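Local coordinates for nitrogenase molybdenum-iron protein alpha chain (Clostridium pasteurianum, PDB 4WES) that forms, with the beta chain, the molybdenum-iron component of nitrogenase, which reduces dinitrogen to ammonium on a molybdenum-iron-sulfur cluster, at residues Q261-R264 / S265-I269; F369-R372 / D373-E376; S478-H482 / S483-N487; D243-Y246 / E247-Q250; G151-I154 / L155-A158. One frame throughout, in Å; residues are numbered along the deposited sequence.

Interaction 1: Q261-R264 / S265-I269. With ICS (iron-sulfur-molybdenum cluster with interstitial carbon), chain F.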
# COMPACT_ATOMS: atom_id res chain seq x y z
N GLN A 261 29.48 6.94 30.29
CA GLN A 261 28.95 5.78 29.58
C GLN A 261 29.88 5.42 28.41
O GLN A 261 30.50 4.38 28.43
CB GLN A 261 27.50 6.02 29.12
CG GLN A 261 26.87 4.87 28.32
CD GLN A 261 26.71 3.63 29.13
OE1 GLN A 261 26.23 3.68 30.27
NE2 GLN A 261 27.05 2.49 28.54
N CYS A 262 29.99 6.31 27.44
CA CYS A 262 30.96 6.14 26.37
C CYS A 262 32.29 6.77 26.78
O CYS A 262 32.42 8.01 26.75
CB CYS A 262 30.49 6.77 25.06
SG CYS A 262 31.78 6.62 23.83
N HIS A 263 33.26 5.95 27.17
CA HIS A 263 34.55 6.49 27.54
C HIS A 263 35.22 7.22 26.38
O HIS A 263 35.76 8.33 26.54
CB HIS A 263 35.46 5.39 28.08
CG HIS A 263 36.85 5.84 28.35
ND1 HIS A 263 37.89 5.65 27.47
CD2 HIS A 263 37.38 6.51 29.41
CE1 HIS A 263 39.00 6.17 27.98
NE2 HIS A 263 38.72 6.72 29.16
N ARG A 264 35.27 6.60 25.21
CA ARG A 264 36.06 7.12 24.13
C ARG A 264 35.66 8.55 23.74
O ARG A 264 36.52 9.40 23.53
CB ARG A 264 35.93 6.18 22.89
CG ARG A 264 36.71 6.59 21.67
CD ARG A 264 38.22 6.52 21.80
NE ARG A 264 38.81 7.71 22.43
CZ ARG A 264 39.69 7.72 23.41
NH1 ARG A 264 40.03 6.64 24.08
NH2 ARG A 264 40.19 8.90 23.78
N SER A 265 34.34 8.80 23.60
CA SER A 265 33.93 10.05 23.03
C SER A 265 33.96 11.22 24.00
O SER A 265 34.01 12.37 23.55
CB SER A 265 32.51 9.99 22.45
OG SER A 265 31.53 9.80 23.47
N ILE A 266 33.94 10.95 25.32
CA ILE A 266 33.70 12.03 26.29
C ILE A 266 34.72 12.11 27.38
O ILE A 266 34.63 12.99 28.26
CB ILE A 266 32.26 11.92 26.91
CG1 ILE A 266 31.63 13.28 27.22
CG2 ILE A 266 32.24 10.95 28.05
CD1 ILE A 266 31.40 14.15 25.99
N ASN A 267 35.69 11.19 27.42
CA ASN A 267 36.64 11.17 28.53
C ASN A 267 37.43 12.48 28.61
O ASN A 267 37.89 12.85 29.70
CB ASN A 267 37.58 9.96 28.54
CG ASN A 267 38.66 9.98 27.46
OD1 ASN A 267 39.82 10.25 27.78
ND2 ASN A 267 38.29 9.70 26.22
N TYR A 268 37.61 13.15 27.48
CA TYR A 268 38.31 14.43 27.46
C TYR A 268 37.63 15.42 28.42
O TYR A 268 38.27 16.01 29.31
CB TYR A 268 38.35 15.04 26.05
CG TYR A 268 38.69 14.04 24.96
CD1 TYR A 268 40.01 13.75 24.62
CD2 TYR A 268 37.68 13.40 24.25
CE1 TYR A 268 40.29 12.80 23.65
CE2 TYR A 268 37.97 12.46 23.30
CZ TYR A 268 39.27 12.18 22.98
OH TYR A 268 39.59 11.26 21.98
N ILE A 269 36.33 15.59 28.25
CA ILE A 269 35.50 16.43 29.14
C ILE A 269 35.47 15.90 30.57
O ILE A 269 35.54 16.69 31.52
CB ILE A 269 34.11 16.64 28.53
CG1 ILE A 269 34.16 17.76 27.49
CG2 ILE A 269 33.07 16.99 29.59
CD1 ILE A 269 32.97 17.81 26.58
FE1 ICS F . 30.60 6.41 21.89
MO1 ICS F . 27.93 4.42 15.78
FE2 ICS F . 30.75 6.72 19.25
FE3 ICS F . 28.37 6.37 20.42
FE4 ICS F . 30.12 4.38 20.32
FE5 ICS F . 29.16 3.63 18.04
FE6 ICS F . 29.73 5.99 17.01
FE7 ICS F . 27.42 5.61 18.13
CX ICS F . 29.29 5.42 18.90
S1A ICS F . 32.15 5.44 20.49
S1B ICS F . 30.21 4.02 16.08
S2A ICS F . 29.77 8.15 20.72
S2B ICS F . 31.31 7.48 17.24
S3A ICS F . 30.07 2.27 19.59
S3B ICS F . 27.79 6.74 16.23
S4A ICS F . 28.82 4.95 22.12
S4B ICS F . 26.96 3.48 17.70
S5A ICS F . 26.27 6.63 19.70
O HOH W 1 37.78 9.77 20.74
O HOH W 2 41.84 8.70 26.27

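Interaction 2: F369-R372 / D373-E376. With ICS (iron-sulfur-molybdenum cluster with interstitial carbon), chain F.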
# COMPACT_ATOMS: atom_id res chain seq x y z
N PHE A 369 37.57 2.31 16.06
CA PHE A 369 38.43 3.49 16.23
C PHE A 369 38.81 3.78 17.68
O PHE A 369 39.35 4.84 17.98
CB PHE A 369 37.73 4.73 15.61
CG PHE A 369 36.33 4.96 16.13
CD1 PHE A 369 36.09 5.37 17.44
CD2 PHE A 369 35.25 4.72 15.31
CE1 PHE A 369 34.83 5.46 17.92
CE2 PHE A 369 33.96 4.85 15.79
CZ PHE A 369 33.75 5.18 17.10
N ALA A 370 38.53 2.84 18.58
CA ALA A 370 38.92 3.01 19.97
C ALA A 370 40.45 3.09 20.07
O ALA A 370 41.18 2.69 19.17
CB ALA A 370 38.40 1.86 20.81
N HIS A 371 40.91 3.56 21.22
CA HIS A 371 42.32 3.70 21.47
C HIS A 371 42.79 2.56 22.38
O HIS A 371 41.97 1.81 22.93
CB HIS A 371 42.65 5.07 22.10
CG HIS A 371 42.23 6.25 21.27
ND1 HIS A 371 42.59 7.52 21.63
CD2 HIS A 371 41.42 6.38 20.20
CE1 HIS A 371 42.05 8.38 20.79
NE2 HIS A 371 41.32 7.72 19.91
N ARG A 372 44.10 2.47 22.61
CA ARG A 372 44.61 1.38 23.45
C ARG A 372 43.97 1.38 24.83
O ARG A 372 43.75 0.31 25.40
CB ARG A 372 46.13 1.45 23.57
CG ARG A 372 46.88 0.92 22.35
CD ARG A 372 48.37 0.92 22.58
NE ARG A 372 48.73 0.08 23.71
CZ ARG A 372 49.63 0.39 24.61
NH1 ARG A 372 50.42 1.44 24.46
NH2 ARG A 372 49.75 -0.38 25.67
N ASP A 373 43.67 2.56 25.39
CA ASP A 373 43.05 2.61 26.71
C ASP A 373 41.67 1.96 26.75
O ASP A 373 41.24 1.44 27.82
CB ASP A 373 43.02 4.04 27.31
CG ASP A 373 42.66 5.14 26.31
OD1 ASP A 373 43.19 5.19 25.20
OD2 ASP A 373 41.90 6.03 26.75
N ASP A 374 40.90 2.05 25.67
CA ASP A 374 39.59 1.38 25.64
C ASP A 374 39.74 -0.14 25.61
O ASP A 374 38.87 -0.85 26.13
CB ASP A 374 38.78 1.84 24.44
CG ASP A 374 38.60 3.35 24.45
OD1 ASP A 374 37.84 3.85 25.30
OD2 ASP A 374 39.27 3.99 23.63
N TYR A 375 40.77 -0.64 24.93
CA TYR A 375 41.04 -2.08 24.89
C TYR A 375 41.67 -2.59 26.18
O TYR A 375 41.25 -3.62 26.72
CB TYR A 375 41.96 -2.41 23.72
CG TYR A 375 41.36 -2.31 22.34
CD1 TYR A 375 40.58 -3.34 21.82
CD2 TYR A 375 41.58 -1.20 21.52
CE1 TYR A 375 40.07 -3.31 20.53
CE2 TYR A 375 41.09 -1.15 20.23
CZ TYR A 375 40.33 -2.21 19.72
OH TYR A 375 39.82 -2.19 18.46
N GLU A 376 42.71 -1.90 26.66
CA GLU A 376 43.63 -2.38 27.69
C GLU A 376 43.42 -1.74 29.05
O GLU A 376 44.02 -2.19 30.04
CB GLU A 376 45.07 -2.12 27.24
CG GLU A 376 45.48 -2.79 25.93
CD GLU A 376 46.86 -2.41 25.46
OE1 GLU A 376 47.78 -2.40 26.33
OE2 GLU A 376 47.04 -2.13 24.25
FE1 ICS F . 30.60 6.41 21.89
MO1 ICS F . 27.93 4.42 15.78
FE2 ICS F . 30.75 6.72 19.25
FE3 ICS F . 28.37 6.37 20.42
FE4 ICS F . 30.12 4.38 20.32
FE5 ICS F . 29.16 3.63 18.04
FE6 ICS F . 29.73 5.99 17.01
FE7 ICS F . 27.42 5.61 18.13
CX ICS F . 29.29 5.42 18.90
S1A ICS F . 32.15 5.44 20.49
S1B ICS F . 30.21 4.02 16.08
S2A ICS F . 29.77 8.15 20.72
S2B ICS F . 31.31 7.48 17.24
S3A ICS F . 30.07 2.27 19.59
S3B ICS F . 27.79 6.74 16.23
S4A ICS F . 28.82 4.95 22.12
S4B ICS F . 26.96 3.48 17.70
S5A ICS F . 26.27 6.63 19.70
O HOH W 3 44.01 7.48 24.08

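Interaction 3: S478-H482 / S483-N487. With HCA (3-hydroxy-3-carboxy-adipic acid), chain E; ICS (iron-sulfur-molybdenum cluster with interstitial carbon), chain F.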
# COMPACT_ATOMS: atom_id res chain seq x y z
N SER A 478 22.73 -11.03 12.03
CA SER A 478 23.47 -9.85 12.43
C SER A 478 22.53 -8.78 12.92
O SER A 478 21.76 -8.23 12.14
CB SER A 478 24.34 -9.30 11.28
OG SER A 478 25.05 -8.15 11.69
N LYS A 479 22.59 -8.47 14.21
CA LYS A 479 21.84 -7.34 14.75
C LYS A 479 22.77 -6.16 14.90
O LYS A 479 23.92 -6.27 15.32
CB LYS A 479 21.17 -7.72 16.08
CG LYS A 479 19.98 -8.68 15.90
CD LYS A 479 18.87 -8.09 15.06
CE LYS A 479 17.60 -8.91 14.98
NZ LYS A 479 16.58 -8.17 14.19
N GLN A 480 22.24 -4.99 14.55
CA GLN A 480 23.00 -3.74 14.56
C GLN A 480 23.09 -3.16 15.99
O GLN A 480 22.08 -2.90 16.64
CB GLN A 480 22.29 -2.72 13.70
CG GLN A 480 22.19 -3.10 12.23
CD GLN A 480 21.56 -2.00 11.42
OE1 GLN A 480 22.14 -0.93 11.23
NE2 GLN A 480 20.33 -2.22 10.96
N LEU A 481 24.33 -2.94 16.45
CA LEU A 481 24.52 -2.31 17.75
C LEU A 481 24.68 -0.80 17.69
O LEU A 481 24.81 -0.17 18.75
CB LEU A 481 25.67 -2.96 18.53
CG LEU A 481 25.33 -4.29 19.16
CD1 LEU A 481 26.52 -4.82 19.94
CD2 LEU A 481 24.11 -4.24 20.07
N HIS A 482 24.68 -0.20 16.50
CA HIS A 482 24.64 1.25 16.39
C HIS A 482 23.18 1.72 16.36
O HIS A 482 22.69 2.41 17.26
CB HIS A 482 25.36 1.81 15.16
CG HIS A 482 26.77 1.38 14.91
ND1 HIS A 482 27.84 2.25 14.95
CD2 HIS A 482 27.25 0.19 14.44
CE1 HIS A 482 28.91 1.61 14.50
NE2 HIS A 482 28.58 0.37 14.19
N SER A 483 22.47 1.33 15.31
CA SER A 483 21.10 1.78 15.09
C SER A 483 20.04 0.99 15.83
O SER A 483 18.85 1.34 15.78
CB SER A 483 20.74 1.71 13.61
OG SER A 483 20.59 0.33 13.23
N TYR A 484 20.45 -0.13 16.43
CA TYR A 484 19.51 -1.00 17.14
C TYR A 484 18.44 -1.56 16.23
O TYR A 484 17.37 -1.96 16.68
CB TYR A 484 18.88 -0.32 18.34
CG TYR A 484 19.81 0.23 19.40
CD1 TYR A 484 21.09 -0.26 19.59
CD2 TYR A 484 19.35 1.19 20.29
CE1 TYR A 484 21.88 0.19 20.62
CE2 TYR A 484 20.15 1.65 21.33
CZ TYR A 484 21.40 1.12 21.51
OH TYR A 484 22.22 1.48 22.58
N ASP A 485 18.71 -1.64 14.92
CA ASP A 485 17.70 -2.06 13.97
C ASP A 485 16.40 -1.30 14.20
O ASP A 485 15.30 -1.80 14.05
CB ASP A 485 17.49 -3.57 14.02
CG ASP A 485 18.65 -4.31 13.39
OD1 ASP A 485 19.45 -4.93 14.15
OD2 ASP A 485 18.80 -4.28 12.14
N TYR A 486 16.52 0.01 14.52
CA TYR A 486 15.37 0.90 14.49
C TYR A 486 14.41 0.60 15.66
O TYR A 486 13.23 0.89 15.57
CB TYR A 486 14.67 0.92 13.07
CG TYR A 486 15.75 0.80 12.02
CD1 TYR A 486 16.73 1.76 11.89
CD2 TYR A 486 15.88 -0.35 11.26
CE1 TYR A 486 17.79 1.60 11.08
CE2 TYR A 486 16.96 -0.53 10.42
CZ TYR A 486 17.93 0.43 10.35
OH TYR A 486 19.03 0.20 9.54
N ASN A 487 15.01 0.12 16.74
CA ASN A 487 14.34 -0.20 18.00
C ASN A 487 14.97 0.59 19.16
O ASN A 487 15.88 1.39 18.99
CB ASN A 487 14.46 -1.70 18.29
CG ASN A 487 13.84 -2.54 17.21
OD1 ASN A 487 12.69 -2.34 16.83
ND2 ASN A 487 14.63 -3.48 16.67
C1 HCA E . 29.04 7.16 12.17
C2 HCA E . 27.58 6.92 12.57
C3 HCA E . 27.25 5.47 12.91
C4 HCA E . 27.04 4.61 11.65
C5 HCA E . 26.46 3.25 12.08
C6 HCA E . 26.57 2.08 11.16
C7 HCA E . 25.95 5.43 13.72
O1 HCA E . 29.91 6.36 12.55
O2 HCA E . 29.31 8.17 11.51
O3 HCA E . 25.58 1.29 11.08
O4 HCA E . 27.64 1.90 10.52
O5 HCA E . 25.97 4.80 14.80
O6 HCA E . 24.94 5.96 13.25
O7 HCA E . 28.30 4.89 13.66
FE1 ICS F . 30.60 6.41 21.89
MO1 ICS F . 27.93 4.42 15.78
FE2 ICS F . 30.75 6.72 19.25
FE3 ICS F . 28.37 6.37 20.42
FE4 ICS F . 30.12 4.38 20.32
FE5 ICS F . 29.16 3.63 18.04
FE6 ICS F . 29.73 5.99 17.01
FE7 ICS F . 27.42 5.61 18.13
CX ICS F . 29.29 5.42 18.90
S1A ICS F . 32.15 5.44 20.49
S1B ICS F . 30.21 4.02 16.08
S2A ICS F . 29.77 8.15 20.72
S2B ICS F . 31.31 7.48 17.24
S3A ICS F . 30.07 2.27 19.59
S3B ICS F . 27.79 6.74 16.23
S4A ICS F . 28.82 4.95 22.12
S4B ICS F . 26.96 3.48 17.70
S5A ICS F . 26.27 6.63 19.70
O HOH W 4 16.59 -6.86 11.62
O HOH W 5 23.98 0.03 12.96
O HOH W 6 19.78 -4.46 16.79

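Interaction 4: D243-Y246 / E247-Q250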
# COMPACT_ATOMS: atom_id res chain seq x y z
N ASP A 243 19.28 14.22 23.87
CA ASP A 243 18.16 15.07 24.20
C ASP A 243 18.55 16.35 24.92
O ASP A 243 17.70 16.95 25.58
CB ASP A 243 17.08 14.30 25.00
CG ASP A 243 15.75 15.03 25.05
OD1 ASP A 243 15.35 15.65 24.04
OD2 ASP A 243 15.09 15.02 26.13
N ALA A 244 19.79 16.82 24.76
CA ALA A 244 20.24 17.98 25.50
C ALA A 244 19.73 19.28 24.92
O ALA A 244 19.64 19.46 23.71
CB ALA A 244 21.77 18.04 25.51
N THR A 245 19.46 20.22 25.83
CA THR A 245 19.41 21.62 25.46
C THR A 245 20.80 22.23 25.58
O THR A 245 21.65 21.79 26.39
CB THR A 245 18.46 22.43 26.35
OG1 THR A 245 18.96 22.40 27.69
CG2 THR A 245 17.06 21.89 26.26
N TYR A 246 21.01 23.31 24.82
CA TYR A 246 22.25 24.06 24.94
C TYR A 246 22.48 24.54 26.37
O TYR A 246 23.59 24.45 26.92
CB TYR A 246 22.19 25.23 23.94
CG TYR A 246 23.44 26.05 23.88
CD1 TYR A 246 24.55 25.62 23.19
CD2 TYR A 246 23.50 27.31 24.51
CE1 TYR A 246 25.70 26.37 23.11
CE2 TYR A 246 24.65 28.07 24.41
CZ TYR A 246 25.75 27.62 23.73
OH TYR A 246 26.88 28.37 23.67
N GLU A 247 21.42 25.05 27.01
CA GLU A 247 21.54 25.57 28.37
C GLU A 247 21.96 24.48 29.34
O GLU A 247 22.73 24.74 30.28
CB GLU A 247 20.23 26.22 28.76
CG GLU A 247 20.21 26.77 30.18
CD GLU A 247 18.90 27.44 30.45
OE1 GLU A 247 18.13 26.90 31.27
OE2 GLU A 247 18.63 28.50 29.84
N LYS A 248 21.47 23.26 29.17
CA LYS A 248 21.90 22.19 30.07
C LYS A 248 23.39 21.92 29.91
O LYS A 248 24.09 21.65 30.90
CB LYS A 248 21.06 20.92 29.92
CG LYS A 248 19.72 21.13 30.62
CD LYS A 248 18.60 20.20 30.33
CE LYS A 248 18.84 18.86 30.89
NZ LYS A 248 17.66 17.89 30.73
N VAL A 249 23.90 21.93 28.68
CA VAL A 249 25.33 21.76 28.52
C VAL A 249 26.09 22.92 29.18
O VAL A 249 27.12 22.71 29.83
CB VAL A 249 25.70 21.58 27.04
CG1 VAL A 249 27.18 21.31 26.88
CG2 VAL A 249 24.90 20.44 26.39
N GLN A 250 25.59 24.14 29.02
CA GLN A 250 26.20 25.30 29.70
C GLN A 250 26.29 25.16 31.20
O GLN A 250 27.18 25.73 31.83
CB GLN A 250 25.44 26.58 29.40
CG GLN A 250 25.59 27.09 27.98
CD GLN A 250 24.90 28.43 27.85
OE1 GLN A 250 23.70 28.53 28.13
NE2 GLN A 250 25.65 29.44 27.43
O HOH W 7 17.24 18.19 28.03
O HOH W 8 28.22 29.35 25.79

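Interaction 5: G151-I154 / L155-A158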
# COMPACT_ATOMS: atom_id res chain seq x y z
N GLY A 151 40.86 27.90 2.20
CA GLY A 151 41.25 29.11 2.90
C GLY A 151 40.21 29.72 3.80
O GLY A 151 40.43 30.82 4.26
N ASP A 152 39.10 29.04 4.02
CA ASP A 152 38.02 29.60 4.81
C ASP A 152 38.35 29.54 6.30
O ASP A 152 38.58 28.49 6.84
CB ASP A 152 36.72 28.82 4.58
CG ASP A 152 36.00 29.16 3.28
OD1 ASP A 152 36.54 29.88 2.40
OD2 ASP A 152 34.85 28.67 3.12
N ASP A 153 38.31 30.68 6.97
CA ASP A 153 38.54 30.79 8.42
C ASP A 153 37.18 30.84 9.12
O ASP A 153 36.60 31.92 9.37
CB ASP A 153 39.40 31.99 8.75
CG ASP A 153 39.71 32.10 10.25
OD1 ASP A 153 39.10 31.38 11.04
OD2 ASP A 153 40.58 32.92 10.63
N ILE A 154 36.67 29.67 9.45
CA ILE A 154 35.33 29.60 10.02
C ILE A 154 35.30 30.13 11.44
O ILE A 154 34.26 30.60 11.92
CB ILE A 154 34.71 28.19 9.93
CG1 ILE A 154 35.50 27.15 10.75
CG2 ILE A 154 34.57 27.78 8.48
CD1 ILE A 154 34.77 25.83 10.97
N LEU A 155 36.42 30.07 12.14
CA LEU A 155 36.48 30.63 13.49
C LEU A 155 36.19 32.15 13.43
O LEU A 155 35.40 32.67 14.24
CB LEU A 155 37.86 30.39 14.13
CG LEU A 155 38.08 30.71 15.59
CD1 LEU A 155 37.41 29.72 16.50
CD2 LEU A 155 39.56 30.72 15.93
N ALA A 156 36.83 32.84 12.51
CA ALA A 156 36.65 34.27 12.37
C ALA A 156 35.24 34.63 11.88
O ALA A 156 34.62 35.58 12.38
CB ALA A 156 37.71 34.82 11.45
N VAL A 157 34.71 33.86 10.92
CA VAL A 157 33.35 34.07 10.47
C VAL A 157 32.36 33.95 11.62
O VAL A 157 31.46 34.77 11.80
CB VAL A 157 32.95 33.14 9.31
CG1 VAL A 157 31.50 33.32 8.95
CG2 VAL A 157 33.83 33.39 8.12
N ALA A 158 32.54 32.89 12.42
CA ALA A 158 31.65 32.65 13.57
C ALA A 158 31.72 33.79 14.57
O ALA A 158 30.67 34.24 15.08
CB ALA A 158 32.02 31.33 14.21

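Interaction 1: Q261-R264 / S265-I269
C262 and S265 meet at the first turn of helix 263-277, where C262 is the N-cap. With SG anti to the backbone N (chi1 176°), the C262 sulfur points at the metal cluster and binds an iron, SG to FE1 of ICS 2.3 Å. The same sulfur accepts the capping bond from S265 N at 3.4 Å, so it is held both by the iron and by a backbone N-H of the first turn. S265 OG comes beside this sulfur, 3.2 Å from C262 SG, and is hydrogen-bonded to Y216. One turn on, N267 folds back over H263. Its amide stacks on one face of the imidazole, planes 17° apart, and its CB makes a CH-pi contact there, 3.8 Å from the ring centroid. N267 ND2 also donates to H263 O at 2.9 Å, while N267 N reaches that carbonyl from the opposite face of its plane. The amide's rotation is held by this ND2 bond and, at OD1, by water 2 and R378. R264, bent at chi2 and chi3, runs along the helix toward Y268, and its NH2 gives a straight bond, in the guanidinium plane, to Y268 OH at 3.0 Å. Water 1 joins R264 NE to the same hydroxyl, and water 2 is also bonded to NH2. H263 ND1 and R264 NH1 are both bonded to D374, and H263 NE2 to R378. The turn follows strand 257-260 in a beta-alpha-beta unit completed by strand 281-283; helix 182-196 packs against S265, I266 and Y268, and strand 209-215 against I266.

Interaction 2: F369-R372 / D373-E376
R372 and E376, one turn apart on helix 372-376, are joined by a two-point salt bridge. R372 presents its side edge to the carboxylate: NE lies 2.8 Å from E376 OE2 and NH2 2.9 Å from E376 OE1, both bonds close to the guanidinium plane. The carboxylate is turned 40° against that plane, and OE2 is met from above its own plane. A bend at chi3 (60°) swings the guanidinium toward the glutamate, whose chain runs extended beyond CG. In the backbone of the same pair, E376 N donates to R372 O at 2.7 Å. Around H371, the N-cap residue, the polar atoms tie the loop to the helix. H371 N gives a straight bond to the anti lone pair of D374 OD2, 2.9 Å away, and water 3 bridges H371 ND1 and D373 OD1; the imidazole's NE2 is bonded to S183. The same D374 carboxylate has its other partners on helix 263-277. Ahead of the cap, F369 brings CZ to 3.4 Å from the cluster sulfur S2B of ICS. The short helix 372-376 follows strand 361-367, with the H371 side chain touching R264 and Y268 of helix 263-277 and Y375 set edge-to-face against F367 of that strand.

Interaction 3: S478-H482 / S483-N487
The Q480 amide and the D485 carboxylate meet with their planes 81° apart, while the H482 imidazole carries C5 of homocitrate (HCA) over one face, 3.3 Å above the plane. On the Y484 ring, H482 O lies over one face, offset toward the rim, and N487 O sits at the edge; the hydroxyl of Y484 is bonded to D221. Q480 is the hub. Its NE2 donates to D485 OD2 at 2.8 Å, entering from well above the carboxylate plane, and to Y486 OH at 3.1 Å, almost straight and in the amide plane. The backbone N of Q480 donates to D485 OD1 at 2.8 Å, so the aspartate is gripped at both oxygens by one residue; OD2 has a further salt bridge to K468. S483 OG makes a weak bond to Q480 OE1 and also accepts from D485 N, closing an ST turn. With CG anti to the carbonyl carbon (chi1 -52°), the H482 ring swings out to the cluster, where ND1 binds the molybdenum of ICS at 2.3 Å. Homocitrate also binds this metal, through O5 and O7. Water 5 donates to Q480 OE1 and to HCA O3 and accepts from S483 N, which places the Q480 network as a second shell to homocitrate, close in sequence to the ligand histidine. Three successive residues, Y484 to Y486, have positive phi, and D485 O is bonded to Q308 of the beta chain. This buried, irregular loop is the histidine end of the nitrogenase FeMo-cofactor site, supplying the protein ligand to its molybdenum.

Interaction 4: D243-Y246 / E247-Q250
D243 and K248 are joined by water 7, which donates to D243 O and accepts from K248 NZ; the D243 carboxylate is salt-bridged to K67 and hydrogen-bonded to W223. A244 brings its methyl against V249, CB to CG2 4.0 Å, just ahead of helix 246-250. T245 is the N-cap. Its OG1 stands between the backbone N and the carbonyl carbon (chi1 63°), from where it accepts K248 N at 3.0 Å; the K248 chain runs past the same hydroxyl, with CG 3.3 Å from OG1. T245 O then takes V249 N, the first regular bond of the helix, whereas T245 N is buried without a partner. Y246 lies obliquely against Q250, its CE2 3.5 Å from Q250 CD with ring and amide planes 39° apart. Water 8 closes this end, bonded to Y246 OH and accepting from Q250 NE2, and H170 is a further partner of the hydroxyl. Q250 N donates to Y246 O at 2.9 Å. The single short helix lies between strands 235-239 and 257-260 in chain order, its start bonded through A244 and Y246 to K67 and D68 just ahead of strand 69-74.

Interaction 5: G151-I154 / L155-A158
The backbone leaves helix 146-149 at G151, whose positive phi of 95° closes a Schellman motif, and re-enters helical geometry at I154, where V157 N bonds to D153 O at 3.1 Å and A158 N to I154 O at 2.9 Å. D153 is the N-cap of the second helix. Its CG lies anti to the backbone N (chi1 -177°), which carries the carboxylate to the N-H groups of the first turn so that OD1 accepts A156 N at 3.1 Å. The N-H arrives from above the carboxylate plane, 64° out of it. The other oxygen lies beside the methyl of A156, OD2 to CB 3.5 Å, while L155 CB lies beside OD1. A negative group at this place probably gains from the positive end of the helix dipole. V157 sets CG2 3.4 Å from D153 O, beside the bond that its own N makes. The methyl of A158 similarly lies against I154 O, CB to O 3.3 Å. I154 turns inward, its side chain touching V141 and A143 of strand 138-143 and A171 of strand 169-172, and V157 faces V120 and L123 of helix 120-134. A Schellman C-cap and an aspartate N-cap two residues later make this a tight helix-to-helix corner, which starts the helix joining two parallel strands of an alpha/beta sheet.

Along the chain the order is interaction 5, 4, 1, 2, 3. Interactions 1, 2 and 3 gather round the cluster: 1 supplies the cysteine on its iron end, 3 the histidine on its molybdenum end, their centres about 22 Å apart, and 2 brings a phenylalanine to its sulfurs. Interactions 1 and 2 touch through a shared aspartate, so two distant parts of the sequence are fastened beside the cofactor. Interactions 4 and 5 are helix starts away from it, centres about 25 Å apart. Interaction 4 lies in the connection between strands 235-239 and 257-260 of one parallel sheet, the second of which leads into interaction 1; interaction 5 opens the helix that connects strands 138-143 and 169-172 of another.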